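Local coordinates for heat-inducible transcription repressor HrcA (Thermotoga maritima, PDB 1STZ), which probably represses class I heat-shock genes, including the grpE-dnaK-dnaJ and groELS operons, by binding DNA and so prevents their heat-shock induction, at residues A[39-43]-A[52-56]; A[132-138]-A[302-308]; A[166-170]-A[331-335]; A[192-196]-A[208-212]; A[256-262]-A[279-284]. One frame throughout, in Å; residues are numbered along the deposited sequence.

Contact 1 of 5, residues A[39-43]-A[52-56]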
# COMPACT_ATOMS: atom_id res chain seq x y z
N SER A 39 -22.01 31.85 14.50
CA SER A 39 -21.35 32.98 13.86
C SER A 39 -19.91 33.13 14.37
O SER A 39 -18.97 33.32 13.59
CB SER A 39 -22.13 34.27 14.13
OG SER A 39 -22.19 34.54 15.53
N GLN A 40 -19.75 33.05 15.69
CA GLN A 40 -18.44 33.16 16.33
C GLN A 40 -17.49 32.06 15.86
O GLN A 40 -16.29 32.29 15.78
CB GLN A 40 -18.56 33.11 17.86
CG GLN A 40 -19.62 34.05 18.48
CD GLN A 40 -19.73 35.40 17.78
OE1 GLN A 40 -20.43 35.53 16.77
NE2 GLN A 40 -19.06 36.41 18.32
N ARG A 41 -18.02 30.87 15.57
CA ARG A 41 -17.19 29.77 15.08
C ARG A 41 -16.65 30.07 13.70
O ARG A 41 -15.47 29.86 13.45
CB ARG A 41 -17.96 28.43 15.04
CG ARG A 41 -18.03 27.67 16.37
CD ARG A 41 -16.76 26.90 16.80
NE ARG A 41 -15.82 26.61 15.71
CZ ARG A 41 -14.49 26.51 15.85
NH1 ARG A 41 -13.91 26.65 17.04
NH2 ARG A 41 -13.73 26.27 14.80
N VAL A 42 -17.50 30.57 12.79
CA VAL A 42 -17.06 30.75 11.40
C VAL A 42 -15.97 31.81 11.29
O VAL A 42 -15.10 31.72 10.42
CB VAL A 42 -18.23 31.02 10.37
CG1 VAL A 42 -19.56 30.46 10.84
CG2 VAL A 42 -18.36 32.49 10.01
N LEU A 43 -16.00 32.80 12.18
CA LEU A 43 -14.97 33.83 12.20
C LEU A 43 -13.63 33.26 12.66
O LEU A 43 -12.58 33.65 12.13
CB LEU A 43 -15.39 34.98 13.12
CG LEU A 43 -16.53 35.86 12.63
CD1 LEU A 43 -16.71 37.05 13.56
CD2 LEU A 43 -16.28 36.32 11.19
N SER A 52 -19.06 40.19 13.49
CA SER A 52 -19.89 39.10 14.02
C SER A 52 -21.38 39.29 13.74
O SER A 52 -22.10 38.31 13.51
CB SER A 52 -19.67 38.95 15.54
OG SER A 52 -20.85 38.48 16.19
N ALA A 53 -21.85 40.53 13.78
CA ALA A 53 -23.25 40.84 13.48
C ALA A 53 -23.57 40.55 12.01
O ALA A 53 -24.65 40.08 11.68
CB ALA A 53 -23.57 42.28 13.83
N THR A 54 -22.61 40.84 11.13
CA THR A 54 -22.76 40.64 9.69
C THR A 54 -22.90 39.17 9.35
O THR A 54 -23.66 38.82 8.45
CB THR A 54 -21.55 41.24 8.93
OG1 THR A 54 -21.47 42.65 9.16
CG2 THR A 54 -21.71 41.11 7.42
N ILE A 55 -22.18 38.32 10.08
CA ILE A 55 -22.21 36.88 9.84
C ILE A 55 -23.55 36.29 10.25
O ILE A 55 -24.07 35.40 9.59
CB ILE A 55 -21.07 36.15 10.61
CG1 ILE A 55 -19.68 36.66 10.17
CG2 ILE A 55 -21.16 34.65 10.43
CD1 ILE A 55 -19.29 36.34 8.75
N ARG A 56 -24.11 36.77 11.36
CA ARG A 56 -25.42 36.33 11.82
C ARG A 56 -26.52 36.72 10.83
O ARG A 56 -27.46 35.96 10.62
CB ARG A 56 -25.75 36.94 13.19
CG ARG A 56 -24.95 36.37 14.35
CD ARG A 56 -25.29 37.03 15.69
NE ARG A 56 -26.73 36.98 15.92
CZ ARG A 56 -27.51 38.00 16.30
NH1 ARG A 56 -27.02 39.21 16.53
NH2 ARG A 56 -28.82 37.79 16.45
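S39 meets R56 where helices 39-45 and 52-64 cross, consistent with the helix-turn-helix of a winged-helix DNA-binding domain: segment 39-43 belongs to the second helix and segment 52-56 to the third, and the axes of the two segments pass 9.2 Å apart at 114°. CB and OG of S39 both lie 3.5 Å from CG of R56, and CB also touches the CG2 branch of I55. One residue on, Q40 starts out from the far side of its helix, but a bend at chi2 (-38°) swings its amide back over the interface. There OE1 accepts a hydrogen bond from S52 OG at 3.0 Å, and the hydroxyl approaches in the carbonyl plane, on a lone pair. V42 then reaches toward I55 tip to tip, CG2 against CG2 at 3.6 Å. Behind this pair stands helix 17-33, which adds I26 against V42 and V22 against I55, so three helices share one apolar centre. L43 closes the segment by running antiparallel alongside I55. Its two methyls divide the work: CD2 packs 3.6 Å from CG1 of I55, while CD1 rests 3.8 Å from CA of S52.

Contact 2 of 5, residues A[132-138]-A[302-308]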
# COMPACT_ATOMS: atom_id res chain seq x y z
N GLU A 132 -14.50 5.50 4.52
CA GLU A 132 -15.30 5.03 5.64
C GLU A 132 -16.75 4.84 5.22
O GLU A 132 -17.68 5.28 5.92
CB GLU A 132 -15.21 6.01 6.82
CG GLU A 132 -13.79 6.24 7.34
CD GLU A 132 -13.68 7.50 8.21
OE1 GLU A 132 -14.43 8.48 7.96
OE2 GLU A 132 -12.83 7.52 9.13
N GLY A 133 -16.95 4.19 4.07
CA GLY A 133 -18.28 3.90 3.57
C GLY A 133 -18.58 2.43 3.38
O GLY A 133 -17.79 1.53 3.72
N TYR A 134 -19.77 2.18 2.84
CA TYR A 134 -20.25 0.86 2.47
C TYR A 134 -20.32 0.83 0.96
O TYR A 134 -20.99 1.65 0.37
CB TYR A 134 -21.66 0.65 3.01
CG TYR A 134 -22.30 -0.71 2.73
CD1 TYR A 134 -23.46 -0.82 1.99
CD2 TYR A 134 -21.76 -1.86 3.26
CE1 TYR A 134 -24.07 -2.07 1.77
CE2 TYR A 134 -22.36 -3.11 3.05
CZ TYR A 134 -23.50 -3.20 2.29
OH TYR A 134 -24.09 -4.42 2.06
N VAL A 135 -19.65 -0.14 0.35
CA VAL A 135 -19.57 -0.27 -1.10
C VAL A 135 -20.31 -1.50 -1.63
O VAL A 135 -20.19 -2.59 -1.07
CB VAL A 135 -18.11 -0.32 -1.54
CG1 VAL A 135 -17.98 -0.62 -3.03
CG2 VAL A 135 -17.44 0.98 -1.19
N LEU A 136 -21.09 -1.30 -2.69
CA LEU A 136 -21.62 -2.39 -3.50
C LEU A 136 -21.05 -2.26 -4.89
O LEU A 136 -21.11 -1.18 -5.47
CB LEU A 136 -23.14 -2.34 -3.60
CG LEU A 136 -23.94 -2.50 -2.32
CD1 LEU A 136 -25.41 -2.45 -2.68
CD2 LEU A 136 -23.64 -3.78 -1.55
N ILE A 137 -20.45 -3.33 -5.41
CA ILE A 137 -20.04 -3.41 -6.81
C ILE A 137 -20.83 -4.52 -7.49
O ILE A 137 -20.75 -5.67 -7.09
CB ILE A 137 -18.54 -3.72 -6.93
CG1 ILE A 137 -17.71 -2.66 -6.18
CG2 ILE A 137 -18.12 -3.78 -8.41
CD1 ILE A 137 -16.24 -2.81 -6.35
N GLU A 138 -21.57 -4.15 -8.52
CA GLU A 138 -22.25 -5.11 -9.37
C GLU A 138 -21.22 -5.94 -10.18
O GLU A 138 -20.45 -5.37 -10.96
CB GLU A 138 -23.19 -4.36 -10.30
CG GLU A 138 -24.28 -5.21 -10.91
CD GLU A 138 -25.20 -4.44 -11.83
OE1 GLU A 138 -24.82 -3.36 -12.34
OE2 GLU A 138 -26.33 -4.94 -12.06
N GLY A 302 -21.00 -3.04 -15.12
CA GLY A 302 -21.75 -2.98 -13.88
C GLY A 302 -21.73 -1.60 -13.24
O GLY A 302 -20.97 -0.72 -13.65
N SER A 303 -22.57 -1.41 -12.24
CA SER A 303 -22.60 -0.21 -11.43
C SER A 303 -21.86 -0.40 -10.09
O SER A 303 -21.76 -1.51 -9.55
CB SER A 303 -24.05 0.20 -11.19
OG SER A 303 -24.66 0.49 -12.43
N VAL A 304 -21.33 0.71 -9.58
CA VAL A 304 -20.69 0.80 -8.28
C VAL A 304 -21.42 1.83 -7.43
O VAL A 304 -21.78 2.90 -7.92
CB VAL A 304 -19.23 1.26 -8.42
CG1 VAL A 304 -18.53 1.29 -7.07
CG2 VAL A 304 -18.47 0.34 -9.38
N TYR A 305 -21.62 1.51 -6.16
CA TYR A 305 -22.31 2.37 -5.20
C TYR A 305 -21.47 2.52 -3.94
O TYR A 305 -20.98 1.53 -3.40
CB TYR A 305 -23.66 1.77 -4.81
CG TYR A 305 -24.56 1.53 -5.99
CD1 TYR A 305 -24.48 0.35 -6.70
CD2 TYR A 305 -25.50 2.47 -6.37
CE1 TYR A 305 -25.32 0.11 -7.79
CE2 TYR A 305 -26.33 2.25 -7.45
CZ TYR A 305 -26.24 1.07 -8.15
OH TYR A 305 -27.09 0.83 -9.22
N LEU A 306 -21.30 3.76 -3.49
CA LEU A 306 -20.70 4.10 -2.20
C LEU A 306 -21.75 4.81 -1.32
O LEU A 306 -22.20 5.91 -1.64
CB LEU A 306 -19.55 5.07 -2.43
CG LEU A 306 -18.42 5.27 -1.42
CD1 LEU A 306 -18.09 6.73 -1.28
CD2 LEU A 306 -18.60 4.61 -0.09
N PHE A 307 -22.08 4.21 -0.20
CA PHE A 307 -23.01 4.78 0.75
C PHE A 307 -22.22 5.23 1.97
O PHE A 307 -21.44 4.47 2.51
CB PHE A 307 -24.05 3.76 1.19
CG PHE A 307 -24.97 3.32 0.10
CD1 PHE A 307 -24.69 2.18 -0.64
CD2 PHE A 307 -26.14 4.01 -0.15
CE1 PHE A 307 -25.57 1.75 -1.64
CE2 PHE A 307 -26.99 3.61 -1.15
CZ PHE A 307 -26.70 2.47 -1.90
N THR A 308 -22.44 6.47 2.39
CA THR A 308 -21.89 6.98 3.64
C THR A 308 -22.98 7.75 4.33
O THR A 308 -24.01 8.02 3.75
CB THR A 308 -20.71 7.95 3.38
OG1 THR A 308 -21.14 9.04 2.56
CG2 THR A 308 -19.59 7.28 2.57
O HOH W 1 -25.05 -1.31 -14.52
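Y134 and F307 exchange two nearly straight backbone hydrogen bonds, Y134 N to F307 O at 2.9 Å and F307 N to Y134 O at 2.8 Å. The next hydrogen-bonded pair, L136 with Y305, repeats the exchange, and E138 N to S303 O continues it at the end of the strand. The pairing then passes to a side chain. E138 turns its CG anti to the backbone N (chi1 -161°) and extends fully, so that OE1 takes the amide of S303 at 3.0 Å on its anti lone pair. A water donates to the same OE1 and also bonds S303 OG, which ties the carboxylate to the serine a second time. These are two inner strands of a five-stranded antiparallel sheet with strand order 2-1-5-4-3, consistent with a GAF-like fold; strand 231-234 flanks one and strand 287-296 the other. On the face that carries Y134, L136, Y305 and F307, the side chains of Y134 and F307 lie abreast, with F307 CD1 at the edge of the Y134 ring, 4.2 Å from Y134 CD1, and the CD1 methyl of L136 comes to 4.3 Å from CE1 of F307. The hydroxyl of Y305 is hydrogen-bonded to the carbonyl of L263. The other face is aliphatic: I137 and V304 run alongside each other, and CG2 of V135 meets CD2 of L306 at 4.0 Å. Helices 116-131 and 314-334 cover it, with L127 and A128 on V135 and F321 on both V304 and L306.

Contact 3 of 5, residues A[166-170]-A[331-335]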
# COMPACT_ATOMS: atom_id res chain seq x y z
N THR A 166 -12.71 -16.53 -19.46
CA THR A 166 -13.81 -15.68 -19.83
C THR A 166 -13.20 -14.46 -20.55
O THR A 166 -12.00 -14.35 -20.58
CB THR A 166 -14.51 -15.39 -18.50
OG1 THR A 166 -15.74 -16.15 -18.41
CG2 THR A 166 -14.85 -13.97 -18.29
N GLU A 167 -14.01 -13.56 -21.12
CA GLU A 167 -13.48 -12.34 -21.75
C GLU A 167 -12.81 -11.40 -20.74
O GLU A 167 -12.01 -10.54 -21.13
CB GLU A 167 -14.56 -11.59 -22.55
CG GLU A 167 -15.67 -10.96 -21.72
CD GLU A 167 -16.53 -10.00 -22.52
OE1 GLU A 167 -17.78 -10.13 -22.47
OE2 GLU A 167 -15.96 -9.14 -23.23
N PHE A 168 -13.13 -11.57 -19.45
CA PHE A 168 -12.57 -10.78 -18.35
C PHE A 168 -11.43 -11.44 -17.57
O PHE A 168 -10.96 -10.87 -16.59
CB PHE A 168 -13.69 -10.43 -17.36
CG PHE A 168 -14.84 -9.70 -17.98
CD1 PHE A 168 -16.13 -10.15 -17.80
CD2 PHE A 168 -14.61 -8.59 -18.78
CE1 PHE A 168 -17.20 -9.47 -18.38
CE2 PHE A 168 -15.67 -7.90 -19.36
CZ PHE A 168 -16.97 -8.34 -19.15
N GLY A 169 -11.01 -12.63 -17.97
CA GLY A 169 -9.86 -13.27 -17.35
C GLY A 169 -10.12 -14.70 -16.89
O GLY A 169 -10.95 -15.39 -17.45
N VAL A 170 -9.39 -15.12 -15.87
CA VAL A 170 -9.48 -16.49 -15.36
C VAL A 170 -10.36 -16.49 -14.11
O VAL A 170 -10.08 -15.79 -13.14
CB VAL A 170 -8.07 -17.00 -15.02
CG1 VAL A 170 -8.10 -18.46 -14.57
CG2 VAL A 170 -7.14 -16.82 -16.22
N TYR A 331 -8.93 -1.98 -16.10
CA TYR A 331 -8.77 -3.42 -15.99
C TYR A 331 -9.71 -4.14 -16.98
O TYR A 331 -9.28 -4.97 -17.76
CB TYR A 331 -8.97 -3.94 -14.55
CG TYR A 331 -8.86 -5.46 -14.56
CD1 TYR A 331 -7.61 -6.09 -14.48
CD2 TYR A 331 -9.97 -6.25 -14.76
CE1 TYR A 331 -7.51 -7.48 -14.54
CE2 TYR A 331 -9.88 -7.63 -14.85
CZ TYR A 331 -8.65 -8.25 -14.74
OH TYR A 331 -8.59 -9.63 -14.82
N PHE A 332 -11.00 -3.83 -16.95
CA PHE A 332 -11.98 -4.58 -17.74
C PHE A 332 -11.82 -4.35 -19.25
O PHE A 332 -11.97 -5.29 -20.05
CB PHE A 332 -13.41 -4.34 -17.22
CG PHE A 332 -13.72 -5.16 -16.02
CD1 PHE A 332 -13.42 -4.70 -14.74
CD2 PHE A 332 -14.23 -6.44 -16.16
CE1 PHE A 332 -13.64 -5.49 -13.65
CE2 PHE A 332 -14.48 -7.24 -15.06
CZ PHE A 332 -14.19 -6.77 -13.80
N THR A 333 -11.42 -3.13 -19.61
CA THR A 333 -11.20 -2.74 -21.00
C THR A 333 -9.91 -3.32 -21.59
O THR A 333 -9.87 -3.62 -22.78
CB THR A 333 -11.14 -1.20 -21.13
OG1 THR A 333 -12.40 -0.63 -20.77
CG2 THR A 333 -10.96 -0.75 -22.59
N SER A 334 -8.86 -3.42 -20.78
CA SER A 334 -7.58 -3.94 -21.26
C SER A 334 -7.66 -5.45 -21.37
O SER A 334 -6.98 -6.06 -22.16
CB SER A 334 -6.43 -3.53 -20.33
OG SER A 334 -6.53 -4.21 -19.09
N THR A 335 -8.51 -6.05 -20.55
CA THR A 335 -8.86 -7.45 -20.66
C THR A 335 -9.94 -7.49 -21.76
O THR A 335 -11.12 -7.76 -21.48
CB THR A 335 -9.38 -7.96 -19.29
OG1 THR A 335 -8.50 -7.53 -18.25
CG2 THR A 335 -9.32 -9.46 -19.19
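F168 sits in a type I turn from T166 to G169 and comes closest to the opposite backbone at T335, just where helix 314-334 ends, their CA atoms 5.5 Å apart. The CG2 methyl of T335 presses on the peptide group that follows F168, 3.3 Å from its carbonyl C. The oxygen of that same carbonyl accepts a hydrogen bond from Y331 OH at 3.2 Å, the donor oxygen lying 20° out of the carbonyl plane. The turn closes a tight beta hairpin between strands 159-166 and 169-177, and through it the three-stranded sheet is fastened to the C-terminal helix. F168 and F332 form a T-shaped pair: F332 directs its edge at the face of F168, with ring centroids 5.2 Å apart and planes at 70°, and the nearest carbons are the two CD2 atoms at 3.4 Å. P116 touches both rings. T335 is itself held in place, since its OG1 and its N reach Y331 O from opposite faces of the carbonyl, OG1 at 2.7 Å. That hydroxyl is also hydrogen-bonded to K177 NZ of the second subunit, whose Y159 packs on T335.

Contact 4 of 5, residues A[192-196]-A[208-212]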
# COMPACT_ATOMS: atom_id res chain seq x y z
N ASN A 192 -14.81 -29.07 -22.40
CA ASN A 192 -14.75 -28.03 -23.43
C ASN A 192 -15.80 -28.18 -24.54
O ASN A 192 -16.34 -27.19 -25.02
CB ASN A 192 -13.33 -27.93 -24.02
CG ASN A 192 -12.45 -27.00 -23.21
OD1 ASN A 192 -12.67 -25.80 -23.19
ND2 ASN A 192 -11.47 -27.57 -22.50
N PHE A 193 -16.10 -29.42 -24.92
CA PHE A 193 -17.17 -29.69 -25.89
C PHE A 193 -18.51 -29.21 -25.36
O PHE A 193 -19.29 -28.63 -26.09
CB PHE A 193 -17.28 -31.19 -26.18
CG PHE A 193 -16.10 -31.77 -26.89
CD1 PHE A 193 -15.90 -33.15 -26.90
CD2 PHE A 193 -15.19 -30.95 -27.57
CE1 PHE A 193 -14.82 -33.70 -27.55
CE2 PHE A 193 -14.10 -31.51 -28.24
CZ PHE A 193 -13.92 -32.88 -28.23
N LEU A 194 -18.75 -29.47 -24.07
CA LEU A 194 -20.03 -29.17 -23.42
C LEU A 194 -20.23 -27.71 -23.06
O LEU A 194 -21.35 -27.22 -23.06
CB LEU A 194 -20.15 -29.99 -22.14
CG LEU A 194 -20.25 -31.50 -22.31
CD1 LEU A 194 -20.12 -32.20 -20.97
CD2 LEU A 194 -21.57 -31.88 -22.99
N LEU A 195 -19.14 -27.03 -22.73
CA LEU A 195 -19.22 -25.74 -22.07
C LEU A 195 -18.73 -24.55 -22.87
O LEU A 195 -19.15 -23.43 -22.62
CB LEU A 195 -18.44 -25.79 -20.76
CG LEU A 195 -19.05 -26.68 -19.68
CD1 LEU A 195 -18.16 -26.67 -18.48
CD2 LEU A 195 -20.44 -26.19 -19.30
N ARG A 196 -17.81 -24.79 -23.80
CA ARG A 196 -17.22 -23.74 -24.63
C ARG A 196 -18.27 -23.13 -25.55
O ARG A 196 -18.94 -23.85 -26.27
CB ARG A 196 -16.10 -24.35 -25.46
CG ARG A 196 -15.27 -23.40 -26.26
CD ARG A 196 -14.11 -24.10 -26.96
NE ARG A 196 -12.87 -24.01 -26.20
CZ ARG A 196 -11.74 -24.62 -26.55
NH1 ARG A 196 -11.68 -25.38 -27.64
NH2 ARG A 196 -10.65 -24.46 -25.80
N ILE A 208 -27.53 -27.06 -19.30
CA ILE A 208 -26.55 -28.05 -19.73
C ILE A 208 -26.77 -29.36 -18.96
O ILE A 208 -26.01 -29.70 -18.05
CB ILE A 208 -25.12 -27.51 -19.57
CG1 ILE A 208 -25.04 -26.11 -20.21
CG2 ILE A 208 -24.11 -28.46 -20.23
CD1 ILE A 208 -23.70 -25.60 -20.39
N GLU A 209 -27.82 -30.07 -19.36
CA GLU A 209 -28.30 -31.27 -18.66
C GLU A 209 -27.22 -32.36 -18.57
O GLU A 209 -27.18 -33.11 -17.60
CB GLU A 209 -29.58 -31.82 -19.35
CG GLU A 209 -30.77 -30.86 -19.36
CD GLU A 209 -32.12 -31.52 -19.62
OE1 GLU A 209 -33.16 -30.83 -19.51
OE2 GLU A 209 -32.17 -32.73 -19.92
N SER A 210 -26.34 -32.43 -19.57
CA SER A 210 -25.29 -33.45 -19.60
C SER A 210 -24.23 -33.33 -18.49
O SER A 210 -23.43 -34.24 -18.32
CB SER A 210 -24.61 -33.46 -20.96
OG SER A 210 -24.12 -32.17 -21.28
N LEU A 211 -24.21 -32.23 -17.74
CA LEU A 211 -23.27 -32.09 -16.61
C LEU A 211 -23.55 -33.03 -15.41
O LEU A 211 -22.66 -33.24 -14.58
CB LEU A 211 -23.17 -30.63 -16.14
CG LEU A 211 -22.36 -29.66 -17.00
CD1 LEU A 211 -22.24 -28.32 -16.29
CD2 LEU A 211 -20.98 -30.19 -17.35
N LYS A 212 -24.75 -33.60 -15.32
CA LYS A 212 -25.09 -34.49 -14.20
C LYS A 212 -24.83 -35.98 -14.49
O LYS A 212 -25.14 -36.84 -13.67
CB LYS A 212 -26.55 -34.27 -13.76
CG LYS A 212 -26.72 -33.08 -12.82
CD LYS A 212 -28.07 -33.07 -12.12
CE LYS A 212 -28.11 -32.04 -10.97
NZ LYS A 212 -27.69 -30.66 -11.38
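Apolar packing joins L194 and L195, at the C-terminal end of helix 184-195, to I208 and L211 in the connection that leads from helix 200-205 to helix 215-224. L195 is the more deeply placed of the two leucines. Its CG stands anti to the carbonyl carbon (chi1 -69°), which brings CD2 round to the partner segment although the side chain sets out along the interface. This one methyl serves two neighbours: it meets CD1 of I208 at 3.5 Å, tighter than usual for two carbons, and CD1 of L211 at 4.1 Å. Both neighbours cross L195 at about a right angle and meet the methyl with their CD1 atoms. L194 works nearer the surface. Its CD1 lies 4.2 Å from CD2 of L211, and its CD2 is pressed against S210, a tight 3.1 Å from OG. A short 3-10 turn over 209-212, with L211 N bonded to I208 O, presents both S210 and L211 to the two leucines. V203 and I224 of the neighbouring helices also pack on L195, as does V150 of strand 149-154, as in an alpha+beta unit whose helices pack on an antiparallel sheet.

Contact 5 of 5, residues A[256-262]-A[279-284]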
# COMPACT_ATOMS: atom_id res chain seq x y z
N GLU A 256 -32.90 -1.90 1.65
CA GLU A 256 -33.26 -1.21 0.40
C GLU A 256 -32.30 -1.52 -0.75
O GLU A 256 -32.67 -1.51 -1.91
CB GLU A 256 -33.30 0.30 0.62
CG GLU A 256 -34.41 0.73 1.58
CD GLU A 256 -35.79 0.26 1.15
OE1 GLU A 256 -36.18 0.54 0.00
OE2 GLU A 256 -36.49 -0.40 1.96
N VAL A 257 -31.07 -1.78 -0.37
CA VAL A 257 -30.00 -2.16 -1.24
C VAL A 257 -30.24 -3.48 -2.01
O VAL A 257 -29.60 -3.72 -3.04
CB VAL A 257 -28.73 -2.21 -0.34
CG1 VAL A 257 -27.94 -3.45 -0.48
CG2 VAL A 257 -27.92 -0.91 -0.50
N LYS A 258 -31.15 -4.33 -1.52
CA LYS A 258 -31.57 -5.54 -2.22
C LYS A 258 -32.54 -5.26 -3.39
O LYS A 258 -32.78 -6.14 -4.21
CB LYS A 258 -32.28 -6.52 -1.27
CG LYS A 258 -31.44 -7.01 -0.07
CD LYS A 258 -32.33 -7.73 0.96
CE LYS A 258 -31.66 -7.86 2.33
NZ LYS A 258 -30.40 -8.73 2.27
N ASP A 259 -33.13 -4.06 -3.40
CA ASP A 259 -34.07 -3.66 -4.45
C ASP A 259 -33.27 -3.16 -5.66
O ASP A 259 -32.84 -2.00 -5.70
CB ASP A 259 -34.99 -2.56 -3.90
CG ASP A 259 -36.15 -2.23 -4.84
OD1 ASP A 259 -37.20 -1.77 -4.34
OD2 ASP A 259 -36.12 -2.40 -6.08
N GLN A 260 -33.04 -4.04 -6.65
CA GLN A 260 -32.21 -3.69 -7.80
C GLN A 260 -32.79 -2.58 -8.67
O GLN A 260 -32.05 -1.73 -9.14
CB GLN A 260 -31.87 -4.89 -8.69
CG GLN A 260 -30.58 -4.63 -9.46
CD GLN A 260 -30.32 -5.58 -10.59
OE1 GLN A 260 -31.25 -6.05 -11.26
NE2 GLN A 260 -29.04 -5.86 -10.82
N LYS A 261 -34.09 -2.58 -8.86
CA LYS A 261 -34.80 -1.52 -9.57
C LYS A 261 -34.53 -0.16 -8.92
O LYS A 261 -34.27 0.81 -9.60
CB LYS A 261 -36.30 -1.82 -9.57
CG LYS A 261 -37.02 -1.48 -10.87
CD LYS A 261 -37.06 -2.65 -11.86
CE LYS A 261 -38.47 -2.88 -12.43
NZ LYS A 261 -39.47 -3.36 -11.41
N PHE A 262 -34.60 -0.10 -7.59
CA PHE A 262 -34.22 1.10 -6.85
C PHE A 262 -32.74 1.46 -7.04
O PHE A 262 -32.42 2.61 -7.33
CB PHE A 262 -34.56 0.95 -5.37
CG PHE A 262 -34.03 2.05 -4.53
CD1 PHE A 262 -34.55 3.34 -4.65
CD2 PHE A 262 -33.01 1.82 -3.63
CE1 PHE A 262 -34.05 4.38 -3.86
CE2 PHE A 262 -32.50 2.84 -2.86
CZ PHE A 262 -33.03 4.12 -2.97
N ILE A 279 -32.04 10.82 -2.75
CA ILE A 279 -32.02 9.36 -2.89
C ILE A 279 -33.39 8.80 -3.31
O ILE A 279 -33.47 7.91 -4.15
CB ILE A 279 -31.49 8.70 -1.59
CG1 ILE A 279 -30.04 9.10 -1.37
CG2 ILE A 279 -31.61 7.16 -1.65
CD1 ILE A 279 -29.40 8.49 -0.14
N GLY A 280 -34.44 9.34 -2.74
CA GLY A 280 -35.79 9.01 -3.14
C GLY A 280 -36.56 8.16 -2.17
O GLY A 280 -37.71 7.84 -2.45
N ARG A 281 -35.96 7.78 -1.04
CA ARG A 281 -36.69 7.01 -0.01
C ARG A 281 -36.35 7.58 1.34
O ARG A 281 -35.16 7.68 1.70
CB ARG A 281 -36.31 5.54 -0.09
CG ARG A 281 -36.82 4.88 -1.36
CD ARG A 281 -36.93 3.36 -1.33
NE ARG A 281 -37.64 2.90 -2.52
CZ ARG A 281 -37.50 1.71 -3.10
NH1 ARG A 281 -36.69 0.81 -2.60
NH2 ARG A 281 -38.20 1.41 -4.20
N LYS A 282 -37.39 7.98 2.08
CA LYS A 282 -37.22 8.63 3.38
C LYS A 282 -36.37 7.80 4.36
O LYS A 282 -35.63 8.35 5.15
CB LYS A 282 -38.58 8.91 4.04
CG LYS A 282 -39.29 10.14 3.50
CD LYS A 282 -38.52 11.43 3.79
CE LYS A 282 -39.40 12.68 3.77
NZ LYS A 282 -39.62 13.22 2.39
N LYS A 283 -36.47 6.48 4.30
CA LYS A 283 -35.72 5.61 5.20
C LYS A 283 -34.20 5.75 5.05
O LYS A 283 -33.45 5.41 5.95
CB LYS A 283 -36.13 4.15 4.98
CG LYS A 283 -37.48 3.84 5.57
CD LYS A 283 -37.81 2.34 5.46
CE LYS A 283 -39.02 1.94 6.30
NZ LYS A 283 -39.60 3.06 7.09
N LEU A 284 -33.77 6.26 3.90
CA LEU A 284 -32.37 6.46 3.59
C LEU A 284 -31.92 7.94 3.62
O LEU A 284 -30.83 8.27 3.15
CB LEU A 284 -32.06 5.81 2.24
CG LEU A 284 -32.47 4.33 2.08
CD1 LEU A 284 -32.34 3.87 0.66
CD2 LEU A 284 -31.62 3.44 2.99
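R281 stretches across F262 toward the turn E256-D259. From CB the chain points at the facing segment, and with CG to NE extended (chi3 170°) it runs over one face of the phenylalanine ring. CG lies 3.8 Å from CE1 of F262. CD stands over the face in a CH-pi contact, 4.2 Å from the ring centroid, while its other neighbour is OE1 of E256. The guanidinium then lies flat on F262, planes 13° apart, in a cation-pi stack. At the tip, NH1 is shared by two carboxylates: it bonds E256 OE1 at 2.7 Å and D259 OD1 at 3.2 Å. NH2 adds a weak bond to the same OD1, which is approached by NH1 from above its carboxylate plane. D259 has a second task as the N-cap of helix 260-266, where OD2 accepts from F262 N at 3.1 Å. The ring edge is packed by CG2 of I279, and CD1 of L284 sits between CE2 of F262 and CB of E256, 3.7 Å from each. Two carboxylates against one guanidinium probably leave the cluster with a net negative charge, which the N-terminus of helix 260-266 behind D259 would help to offset. Ring and acids together fix the guanidinium's rotation, linking a loop to a helix start by charge and stacking at once.

The five contacts trace an elongated chain from the probable DNA-binding end to the unit holding contact 4, with the second subunit met at contact 3. Contact 1 stands apart, its centre about 38 Å from that of contact 2 and about 73 Å from that of contact 4. The centre of contact 2 lies about 2 Å from that of the chain, and contact 5, nested within the loop it closes, packs on its sheet: V257 CG1 touches L136 CD1 at 3.5 Å. Contact 3 couples this sheet's domain to the inserted three-stranded sheet, its nearest atoms about 7 Å from contact 2 and about 9 Å from contact 4. Contact 4 lies within that inserted unit.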